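Local coordinates for putative nitroreductase (Thermotoga maritima, PDB 1VKW), which probably acts as an oxidoreductase of the FMN-dependent nitroreductase clan, although its substrate and reaction remain to be established, at residues Leu134-Asp137 against Leu138-Pro142; Pro156-Leu159 against Asn160-Pro163; Ser177-Pro180 against Val181-Gly184; Leu192-Arg195 against Glu196-Arg200. All blocks are in the same frame, centred on the assembly; numbering follows the deposited sequence.

Followed from the N terminus, the four contacts come in series, each closing a short turn before the next opens, and none nests in or crosses another. Contact 1 rounds the loop between helices 130-133 and 143-153, its centre about 23 Å from that of the chain. Contact 2 closes the loop that leads from helix 143-153 to strand 165-168. Contact 3 turns strand 172-176 into helix 180-198, and contact 4 ends that same helix, their centres about 22 Å apart. Contacts 2 and 3 touch directly: Ser177 OG lies 2.6 Å from Pro163 O, and Asp182 OD1 3.0 Å from Ala158 N, probable hydrogen bonds joining the loop to the helix start.

Contact 1. Residues Leu134-Asp137 against Leu138-Pro142; sequences LEND and LEELP
Asp137 O receives the backbone N of Glu140 at 2.8 Å, a bond that closes the turn at the start of the short 3-10 segment 138-140. A second bond runs the other way: Glu140 holds its CG beside its own backbone N (chi1 -63°) and then extends, bringing OE1 back to the N of Asp137, where it makes a weak hydrogen bond of 3.3 Å. The same carboxylate leaves OE2 only 3.6 Å from Asp137 OD2, a like-charge approach that probably costs some of what the weak bond gains. Apart from these acidic groups the contact is apolar. Leu134 and Leu141 reach toward each other tip to tip, CD2 to CD2 at 3.5 Å, while CD1 of Leu138 comes across Leu134 CD2 at 3.8 Å and nearly at a right angle. The other branch of Leu141, CD1, packs on Asn136 CB at 3.6 Å. Replacing Leu141 with an alanine would probably open a gap beside Leu134 CD2 and Asn136 CB, leaving both carbons without their leucine partner. The amide of Asn136 looks elsewhere, its ND2 bonding to Tyr168 O. Through that bond, a backbone bond between Glu135 and Ile166 and the packing of Leu141 on Tyr168, the turn lies along strand 165-168, while Leu138 rests on helix 130-133 and Pro142 occupies the N-cap position of helix 143-153.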
loop_
_atom_site.group_PDB
_atom_site.type_symbol
_atom_site.label_atom_id
_atom_site.label_comp_id
_atom_site.label_asym_id
_atom_site.label_seq_id
_atom_site.Cartn_x
_atom_site.Cartn_y
_atom_site.Cartn_z
ATOM N N LEU A 134 -11.016 -15.728 -1.184
ATOM C CA LEU A 134 -10.747 -16.270 -2.500
ATOM C C LEU A 134 -11.979 -16.974 -3.044
ATOM O O LEU A 134 -12.546 -17.837 -2.380
ATOM C CB LEU A 134 -9.582 -17.248 -2.368
ATOM C CG LEU A 134 -8.788 -17.745 -3.569
ATOM C CD1 LEU A 134 -8.334 -16.600 -4.455
ATOM C CD2 LEU A 134 -7.601 -18.559 -3.053
ATOM N N GLU A 135 -12.403 -16.610 -4.249
ATOM C CA GLU A 135 -13.519 -17.297 -4.895
ATOM C C GLU A 135 -13.092 -18.693 -5.366
ATOM O O GLU A 135 -13.885 -19.633 -5.336
ATOM C CB GLU A 135 -14.077 -16.451 -6.040
ATOM C CG GLU A 135 -14.592 -15.096 -5.558
ATOM C CD GLU A 135 -15.187 -14.251 -6.670
ATOM O OE1 GLU A 135 -15.934 -14.805 -7.503
ATOM O OE2 GLU A 135 -14.916 -13.028 -6.705
ATOM N N ASN A 136 -11.822 -18.828 -5.732
ATOM C CA ASN A 136 -11.240 -20.103 -6.168
ATOM C C ASN A 136 -10.897 -21.019 -5.013
ATOM O O ASN A 136 -10.647 -20.566 -3.902
ATOM C CB ASN A 136 -9.931 -19.870 -6.921
ATOM C CG ASN A 136 -10.043 -18.807 -7.981
ATOM O OD1 ASN A 136 -10.166 -17.621 -7.673
ATOM N ND2 ASN A 136 -9.979 -19.222 -9.242
ATOM N N ASP A 137 -10.840 -22.314 -5.300
ATOM C CA ASP A 137 -10.266 -23.260 -4.375
ATOM C C ASP A 137 -8.773 -22.979 -4.393
ATOM O O ASP A 137 -8.185 -22.767 -5.456
ATOM C CB ASP A 137 -10.575 -24.696 -4.793
ATOM C CG ASP A 137 -12.032 -25.086 -4.532
ATOM O OD1 ASP A 137 -12.716 -24.412 -3.722
ATOM O OD2 ASP A 137 -12.577 -26.067 -5.088
ATOM N N LEU A 138 -8.166 -22.949 -3.213
ATOM C CA LEU A 138 -6.762 -22.561 -3.080
ATOM C C LEU A 138 -5.889 -23.456 -3.976
ATOM O O LEU A 138 -4.861 -23.025 -4.491
ATOM C CB LEU A 138 -6.355 -22.631 -1.600
ATOM C CG LEU A 138 -5.068 -21.981 -1.076
ATOM C CD1 LEU A 138 -4.737 -20.672 -1.753
ATOM C CD2 LEU A 138 -5.173 -21.783 0.440
ATOM N N GLU A 139 -6.355 -24.684 -4.205
ATOM C CA GLU A 139 -5.672 -25.663 -5.056
ATOM C C GLU A 139 -5.713 -25.329 -6.559
ATOM O O GLU A 139 -4.916 -25.856 -7.332
ATOM C CB GLU A 139 -6.276 -27.061 -4.834
ATOM C CG GLU A 139 -6.494 -27.456 -3.374
ATOM C CD GLU A 139 -7.934 -27.261 -2.910
ATOM O OE1 GLU A 139 -8.344 -26.099 -2.712
ATOM O OE2 GLU A 139 -8.657 -28.275 -2.745
ATOM N N GLU A 140 -6.650 -24.481 -6.978
ATOM C CA GLU A 140 -6.729 -24.044 -8.380
ATOM C C GLU A 140 -5.714 -22.935 -8.711
ATOM O O GLU A 140 -5.639 -22.469 -9.862
ATOM C CB GLU A 140 -8.149 -23.563 -8.696
ATOM C CG GLU A 140 -9.201 -24.663 -8.575
ATOM C CD GLU A 140 -10.628 -24.141 -8.509
ATOM O OE1 GLU A 140 -10.841 -22.913 -8.573
ATOM O OE2 GLU A 140 -11.553 -24.978 -8.387
ATOM N N LEU A 141 -4.940 -22.513 -7.708
ATOM C CA LEU A 141 -3.960 -21.444 -7.879
ATOM C C LEU A 141 -2.555 -21.970 -8.092
ATOM O O LEU A 141 -2.052 -22.746 -7.274
ATOM C CB LEU A 141 -3.945 -20.542 -6.650
ATOM C CG LEU A 141 -4.934 -19.389 -6.678
ATOM C CD1 LEU A 141 -6.335 -19.841 -7.055
ATOM C CD2 LEU A 141 -4.899 -18.702 -5.320
ATOM N N PRO A 142 -1.892 -21.519 -9.153
ATOM C CA PRO A 142 -0.475 -21.826 -9.314
ATOM C C PRO A 142 0.304 -21.108 -8.204
ATOM O O PRO A 142 -0.211 -20.136 -7.625
ATOM C CB PRO A 142 -0.119 -21.269 -10.699
ATOM C CG PRO A 142 -1.308 -20.601 -11.215
ATOM C CD PRO A 142 -2.411 -20.678 -10.239
#

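Contact 2. Residues Pro156-Leu159 against Asn160-Pro163; sequences PSAL and NRQP
Ser157 OG meets the backbone N of Gln162 at 2.9 Å, a side-chain bond that spans five residues and gathers the loop around the serine. The hydroxyl oxygen can face the incoming backbone because chi1 of 57° sets it between the serine's own N and carbonyl carbon. From OG the network continues into a water 2.6 Å away, which accepts from the serine hydroxyl and donates to Asn160 OD1 at 2.9 Å. Asn160 N donates to Ser157 O across a type II beta turn with Ala158 and Leu159 at its corners, and Arg161 N to Ala158 O, at 3.2 Å, across an overlapping turn through Leu159 and Asn160, both of positive phi. Pro163 adds an apolar contact, its CD against Ser157 CB at 3.6 Å.

Arg161 folds back over Ala158. Its extended chain passes the Ala158 carbonyl, CG lying 3.3 Å from O, and NH2 reaches the methyl CB at 3.5 Å. With an alanine in place of Arg161, the Ala158 carbonyl and methyl would probably lose their cover and Asp182 OD2 its long, weak ion-pair partner.

A second shell fixes these groups. Gln162 NE2 donates to Asn160 O, which lies close to the plane of the Gln162 amide, at 2.8 Å, while Gln162 OE1 accepts from the N of Arg128. The other end of the Asn160 amide, ND2, is bonded to Lys126 O. Between helix 143-153 and strand 165-168, the loop lies against the start of helix 180-198: Ala158 N bonds to Asp182 OD1, and Pro156 packs on Ile185 and His189.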
loop_
_atom_site.group_PDB
_atom_site.type_symbol
_atom_site.label_atom_id
_atom_site.label_comp_id
_atom_site.label_asym_id
_atom_site.label_seq_id
_atom_site.Cartn_x
_atom_site.Cartn_y
_atom_site.Cartn_z
ATOM N N PRO A 156 -3.365 -3.237 4.663
ATOM C CA PRO A 156 -4.170 -2.630 5.699
ATOM C C PRO A 156 -5.535 -2.288 5.121
ATOM O O PRO A 156 -5.706 -2.220 3.897
ATOM C CB PRO A 156 -3.392 -1.362 6.054
ATOM C CG PRO A 156 -2.733 -0.971 4.767
ATOM C CD PRO A 156 -2.403 -2.279 4.090
ATOM N N SER A 157 -6.500 -2.111 6.011
ATOM C CA SER A 157 -7.834 -1.670 5.627
ATOM C C SER A 157 -8.429 -0.905 6.796
ATOM O O SER A 157 -8.116 -1.206 7.952
ATOM C CB SER A 157 -8.711 -2.864 5.243
ATOM O OG SER A 157 -8.805 -3.825 6.289
ATOM N N ALA A 158 -9.265 0.088 6.487
ATOM C CA ALA A 158 -10.020 0.816 7.491
ATOM C C ALA A 158 -10.679 -0.138 8.483
ATOM O O ALA A 158 -11.432 -1.033 8.080
ATOM C CB ALA A 158 -11.075 1.680 6.821
ATOM N N LEU A 159 -10.380 0.057 9.766
ATOM C CA LEU A 159 -10.902 -0.772 10.869
ATOM C C LEU A 159 -10.624 -2.283 10.740
ATOM O O LEU A 159 -11.322 -3.092 11.350
ATOM C CB LEU A 159 -12.414 -0.543 11.045
ATOM C CG LEU A 159 -12.874 0.866 11.412
ATOM C CD1 LEU A 159 -14.365 0.858 11.753
ATOM C CD2 LEU A 159 -12.064 1.416 12.575
ATOM N N ASN A 160 -9.580 -2.642 9.990
ATOM C CA ASN A 160 -9.262 -4.039 9.663
ATOM C C ASN A 160 -10.437 -4.861 9.119
ATOM O O ASN A 160 -10.534 -6.077 9.329
ATOM C CB ASN A 160 -8.616 -4.766 10.850
ATOM C CG ASN A 160 -7.812 -5.990 10.415
ATOM O OD1 ASN A 160 -7.246 -6.018 9.321
ATOM N ND2 ASN A 160 -7.771 -7.014 11.268
ATOM N N ARG A 161 -11.309 -4.219 8.362
ATOM C CA ARG A 161 -12.473 -4.948 7.884
ATOM C C ARG A 161 -12.160 -5.834 6.695
ATOM O O ARG A 161 -12.961 -6.705 6.389
ATOM C CB ARG A 161 -13.635 -4.028 7.595
ATOM C CG ARG A 161 -13.442 -3.074 6.467
ATOM C CD ARG A 161 -14.462 -1.953 6.523
ATOM N NE ARG A 161 -14.014 -0.765 5.811
ATOM C CZ ARG A 161 -14.619 0.411 5.867
ATOM N NH1 ARG A 161 -15.722 0.571 6.579
ATOM N NH2 ARG A 161 -14.122 1.427 5.186
ATOM N N GLN A 162 -11.019 -5.606 6.036
ATOM C CA GLN A 162 -10.475 -6.520 5.014
ATOM C C GLN A 162 -11.518 -6.776 3.934
ATOM O O GLN A 162 -11.893 -7.923 3.691
ATOM C CB GLN A 162 -10.047 -7.848 5.654
ATOM C CG GLN A 162 -8.999 -7.730 6.738
ATOM C CD GLN A 162 -9.011 -8.906 7.715
ATOM O OE1 GLN A 162 -8.684 -10.042 7.346
ATOM N NE2 GLN A 162 -9.345 -8.626 8.965
ATOM N N PRO A 163 -11.994 -5.703 3.299
ATOM C CA PRO A 163 -13.209 -5.757 2.482
ATOM C C PRO A 163 -12.989 -6.252 1.035
ATOM O O PRO A 163 -13.476 -5.625 0.097
ATOM C CB PRO A 163 -13.672 -4.291 2.491
ATOM C CG PRO A 163 -12.388 -3.498 2.544
ATOM C CD PRO A 163 -11.406 -4.341 3.319
HETATM O O HOH W 1 -6.613 -5.218 6.560
#

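Contact 3. Residues Ser177-Pro180 against Val181-Gly184; sequences SERP and VDLG
Leu183 N donates to Arg179 O at 2.8 Å, and Gly184 N to Pro180 O at 2.9 Å, the i to i+4 bonds that start helix 180-198.

A side-chain bond shapes the approach. Ser177 OG accepts from the N of Arg179 at 3.1 Å, forming an ST turn, and lies toward that N because chi1 of -174° carries it to the side of the carbonyl carbon. The same hydroxyl has its stronger partner in Pro163 O.

Packing contacts come next. The serine CB meets Leu183 CG at 3.9 Å, and Leu183 CD1 lies 3.8 Å from the Ser177 backbone N, while the ring of Pro180 packs on Phe74, Leu77 and Val78 of helix 74-93.

The charged groups hardly meet. Arg179 and Asp182 run side by side in the same direction, OD2 touching Arg179 CB at 3.5 Å, but Arg179 NE stays 5.6 Å from OD2. The buried carboxylate is instead bonded through OD1 to Ala158 N.

The whole is a helix N-terminus, with Arg179 at the N-cap position and proline in the first turn, where its lack of an N-H costs no helical bond, entered through an ST turn from strand 172-176.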
loop_
_atom_site.group_PDB
_atom_site.type_symbol
_atom_site.label_atom_id
_atom_site.label_comp_id
_atom_site.label_asym_id
_atom_site.label_seq_id
_atom_site.Cartn_x
_atom_site.Cartn_y
_atom_site.Cartn_z
ATOM N N SER A 177 -14.446 -4.755 -4.203
ATOM C CA SER A 177 -14.765 -4.196 -2.895
ATOM C C SER A 177 -15.739 -3.026 -3.017
ATOM O O SER A 177 -15.705 -2.289 -3.994
ATOM C CB SER A 177 -13.498 -3.687 -2.217
ATOM O OG SER A 177 -13.771 -3.258 -0.898
ATOM N N GLU A 178 -16.570 -2.854 -1.991
ATOM C CA GLU A 178 -17.427 -1.671 -1.831
ATOM C C GLU A 178 -16.675 -0.454 -1.255
ATOM O O GLU A 178 -17.247 0.636 -1.145
ATOM C CB GLU A 178 -18.603 -1.985 -0.892
ATOM C CG GLU A 178 -19.354 -3.291 -1.146
ATOM C CD GLU A 178 -20.102 -3.321 -2.468
ATOM O OE1 GLU A 178 -19.769 -2.550 -3.397
ATOM O OE2 GLU A 178 -21.036 -4.143 -2.588
ATOM N N ARG A 179 -15.418 -0.656 -0.870
ATOM C CA ARG A 179 -14.604 0.355 -0.194
ATOM C C ARG A 179 -13.426 0.735 -1.088
ATOM O O ARG A 179 -12.403 0.043 -1.092
ATOM C CB ARG A 179 -14.061 -0.219 1.114
ATOM C CG ARG A 179 -15.128 -0.702 2.040
ATOM C CD ARG A 179 -16.008 0.416 2.526
ATOM N NE ARG A 179 -17.088 -0.067 3.355
ATOM C CZ ARG A 179 -18.006 0.715 3.895
ATOM N NH1 ARG A 179 -17.981 2.032 3.689
ATOM N NH2 ARG A 179 -18.958 0.179 4.642
ATOM N N PRO A 180 -13.578 1.815 -1.852
ATOM C CA PRO A 180 -12.648 2.098 -2.926
ATOM C C PRO A 180 -11.213 2.328 -2.445
ATOM O O PRO A 180 -10.286 1.839 -3.072
ATOM C CB PRO A 180 -13.261 3.326 -3.625
ATOM C CG PRO A 180 -14.213 3.922 -2.653
ATOM C CD PRO A 180 -14.664 2.814 -1.774
ATOM N N VAL A 181 -11.029 2.996 -1.312
ATOM C CA VAL A 181 -9.666 3.244 -0.813
ATOM C C VAL A 181 -8.984 1.916 -0.474
ATOM O O VAL A 181 -7.877 1.659 -0.926
ATOM C CB VAL A 181 -9.640 4.206 0.395
ATOM C CG1 VAL A 181 -8.203 4.485 0.830
ATOM C CG2 VAL A 181 -10.325 5.515 0.043
ATOM N N ASP A 182 -9.678 1.076 0.290
ATOM C CA ASP A 182 -9.191 -0.259 0.646
ATOM C C ASP A 182 -8.931 -1.117 -0.602
ATOM O O ASP A 182 -7.939 -1.830 -0.664
ATOM C CB ASP A 182 -10.182 -0.961 1.591
ATOM C CG ASP A 182 -10.413 -0.181 2.903
ATOM O OD1 ASP A 182 -9.447 0.379 3.459
ATOM O OD2 ASP A 182 -11.525 -0.085 3.459
ATOM N N LEU A 183 -9.826 -1.033 -1.589
ATOM C CA LEU A 183 -9.629 -1.688 -2.884
ATOM C C LEU A 183 -8.293 -1.284 -3.504
ATOM O O LEU A 183 -7.511 -2.143 -3.903
ATOM C CB LEU A 183 -10.760 -1.339 -3.862
ATOM C CG LEU A 183 -11.039 -2.385 -4.957
ATOM C CD1 LEU A 183 -12.271 -1.988 -5.755
ATOM C CD2 LEU A 183 -9.869 -2.601 -5.879
ATOM N N GLY A 184 -8.047 0.026 -3.560
ATOM C CA GLY A 184 -6.818 0.563 -4.119
ATOM C C GLY A 184 -5.591 0.093 -3.364
ATOM O O GLY A 184 -4.582 -0.230 -3.976
#

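Contact 4. Residues Leu192-Arg195 against Glu196-Arg200; sequences LTAR and EIFKR
Phe198 carries its ring beside its own backbone N (chi1 -69°), a setting that brings CD2 to within 3.4 Å of Ala194 O, with the oxygen at the ring edge and near its plane. Lys199 adopts a positive phi of 56° as the chain leaves the helix, and bends at chi2 so that its amine returns to Glu196. There NZ has two partners: the backbone O at 2.6 Å, and the carboxylate oxygen OE2 in a salt bridge of 2.7 Å, met from above the carboxylate plane. The lysine thus takes up a carbonyl of the last turn while its charge is probably balanced by the glutamate.

The backbone bonds beneath are regular i to i+4 bonds: Glu196 N to Leu192 O, Ile197 N to Thr193 O at 2.8 Å, and Phe198 N to Ala194 O. Ala194 O therefore has the amide of Phe198 as its donor and the ring edge alongside. One face of the Phe198 ring is covered by Ile197 CG2, which sits over its centre, 4.0 Å above the plane. Ile197 CG1 in turn lies against Thr193 O at 3.3 Å. Beyond the helix end the chain doubles back, and Arg200 O makes a CA-H...O contact of 3.4 Å with Arg195 CA.

The arrangement is a helix C-terminus whose first non-helical residue, Lys199, turns to positive phi. This end of helix 180-198 is packed from several sides. Leu192 and Glu196 touch Ile15 of helix 15-21, Leu192 also reaches helix 74-93, Thr193 and Ile197 rest on Ile148 of helix 143-153, and Phe198 meets Asn217 near the C terminus, beyond strand 211-215.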
loop_
_atom_site.group_PDB
_atom_site.type_symbol
_atom_site.label_atom_id
_atom_site.label_comp_id
_atom_site.label_asym_id
_atom_site.label_seq_id
_atom_site.Cartn_x
_atom_site.Cartn_y
_atom_site.Cartn_z
ATOM N N LEU A 192 2.290 -4.640 -7.247
ATOM C CA LEU A 192 3.718 -4.627 -6.930
ATOM C C LEU A 192 4.337 -6.031 -6.816
ATOM O O LEU A 192 5.467 -6.245 -7.242
ATOM C CB LEU A 192 3.972 -3.799 -5.658
ATOM C CG LEU A 192 3.721 -2.285 -5.771
ATOM C CD1 LEU A 192 3.768 -1.620 -4.403
ATOM C CD2 LEU A 192 4.699 -1.607 -6.721
ATOM N N THR A 193 3.611 -6.992 -6.254
ATOM C CA THR A 193 4.148 -8.355 -6.143
ATOM C C THR A 193 4.139 -9.068 -7.491
ATOM O O THR A 193 5.103 -9.766 -7.843
ATOM C CB THR A 193 3.398 -9.175 -5.091
ATOM O OG1 THR A 193 2.000 -9.168 -5.377
ATOM C CG2 THR A 193 3.515 -8.532 -3.709
ATOM N N ALA A 194 3.080 -8.858 -8.274
ATOM C CA ALA A 194 3.013 -9.429 -9.623
ATOM C C ALA A 194 4.126 -8.885 -10.531
ATOM O O ALA A 194 4.697 -9.618 -11.342
ATOM C CB ALA A 194 1.638 -9.170 -10.241
ATOM N N ARG A 195 4.432 -7.600 -10.373
ATOM C CA ARG A 195 5.490 -6.943 -11.126
ATOM C C ARG A 195 6.840 -7.593 -10.825
ATOM O O ARG A 195 7.618 -7.881 -11.739
ATOM C CB ARG A 195 5.531 -5.449 -10.782
ATOM C CG ARG A 195 6.481 -4.626 -11.627
ATOM C CD ARG A 195 6.418 -3.129 -11.324
ATOM N NE ARG A 195 7.078 -2.808 -10.063
ATOM C CZ ARG A 195 7.124 -1.596 -9.517
ATOM N NH1 ARG A 195 6.540 -0.559 -10.111
ATOM N NH2 ARG A 195 7.760 -1.423 -8.363
ATOM N N GLU A 196 7.092 -7.824 -9.538
ATOM C CA GLU A 196 8.287 -8.532 -9.075
ATOM C C GLU A 196 8.345 -9.982 -9.571
ATOM O O GLU A 196 9.385 -10.425 -10.070
ATOM C CB GLU A 196 8.351 -8.501 -7.541
ATOM C CG GLU A 196 9.518 -9.258 -6.927
ATOM C CD GLU A 196 10.871 -8.696 -7.323
ATOM O OE1 GLU A 196 10.971 -7.470 -7.546
ATOM O OE2 GLU A 196 11.842 -9.482 -7.404
ATOM N N ILE A 197 7.248 -10.719 -9.422
ATOM C CA ILE A 197 7.216 -12.134 -9.774
ATOM C C ILE A 197 7.415 -12.363 -11.267
ATOM O O ILE A 197 8.249 -13.171 -11.661
ATOM C CB ILE A 197 5.910 -12.798 -9.289
ATOM C CG1 ILE A 197 5.962 -12.946 -7.768
ATOM C CG2 ILE A 197 5.720 -14.191 -9.929
ATOM C CD1 ILE A 197 4.666 -13.346 -7.135
ATOM N N PHE A 198 6.658 -11.645 -12.088
ATOM C CA PHE A 198 6.630 -11.908 -13.526
ATOM C C PHE A 198 7.659 -11.098 -14.267
ATOM O O PHE A 198 7.931 -11.371 -15.437
ATOM C CB PHE A 198 5.214 -11.691 -14.089
ATOM C CG PHE A 198 4.233 -12.725 -13.623
ATOM C CD1 PHE A 198 4.281 -14.018 -14.139
ATOM C CD2 PHE A 198 3.298 -12.437 -12.634
ATOM C CE1 PHE A 198 3.406 -14.986 -13.697
ATOM C CE2 PHE A 198 2.422 -13.398 -12.200
ATOM C CZ PHE A 198 2.475 -14.682 -12.728
ATOM N N LYS A 199 8.260 -10.130 -13.570
ATOM C CA LYS A 199 9.254 -9.228 -14.138
ATOM C C LYS A 199 8.704 -8.500 -15.367
ATOM O O LYS A 199 9.444 -8.183 -16.296
ATOM C CB LYS A 199 10.567 -9.976 -14.465
ATOM C CG LYS A 199 11.275 -10.579 -13.235
ATOM C CD LYS A 199 11.919 -9.494 -12.373
ATOM C CE LYS A 199 12.751 -10.071 -11.239
ATOM N NZ LYS A 199 11.998 -10.184 -9.968
ATOM N N ARG A 200 7.398 -8.251 -15.360
ATOM C CA ARG A 200 6.731 -7.470 -16.397
ATOM C C ARG A 200 5.812 -6.482 -15.691
ATOM O O ARG A 200 5.453 -6.673 -14.534
ATOM C CB ARG A 200 5.876 -8.364 -17.306
ATOM C CG ARG A 200 6.564 -9.595 -17.885
ATOM C CD ARG A 200 7.300 -9.354 -19.170
ATOM N NE ARG A 200 6.382 -9.040 -20.260
ATOM C CZ ARG A 200 6.755 -8.594 -21.454
ATOM N NH1 ARG A 200 8.038 -8.396 -21.733
ATOM N NH2 ARG A 200 5.838 -8.340 -22.375
#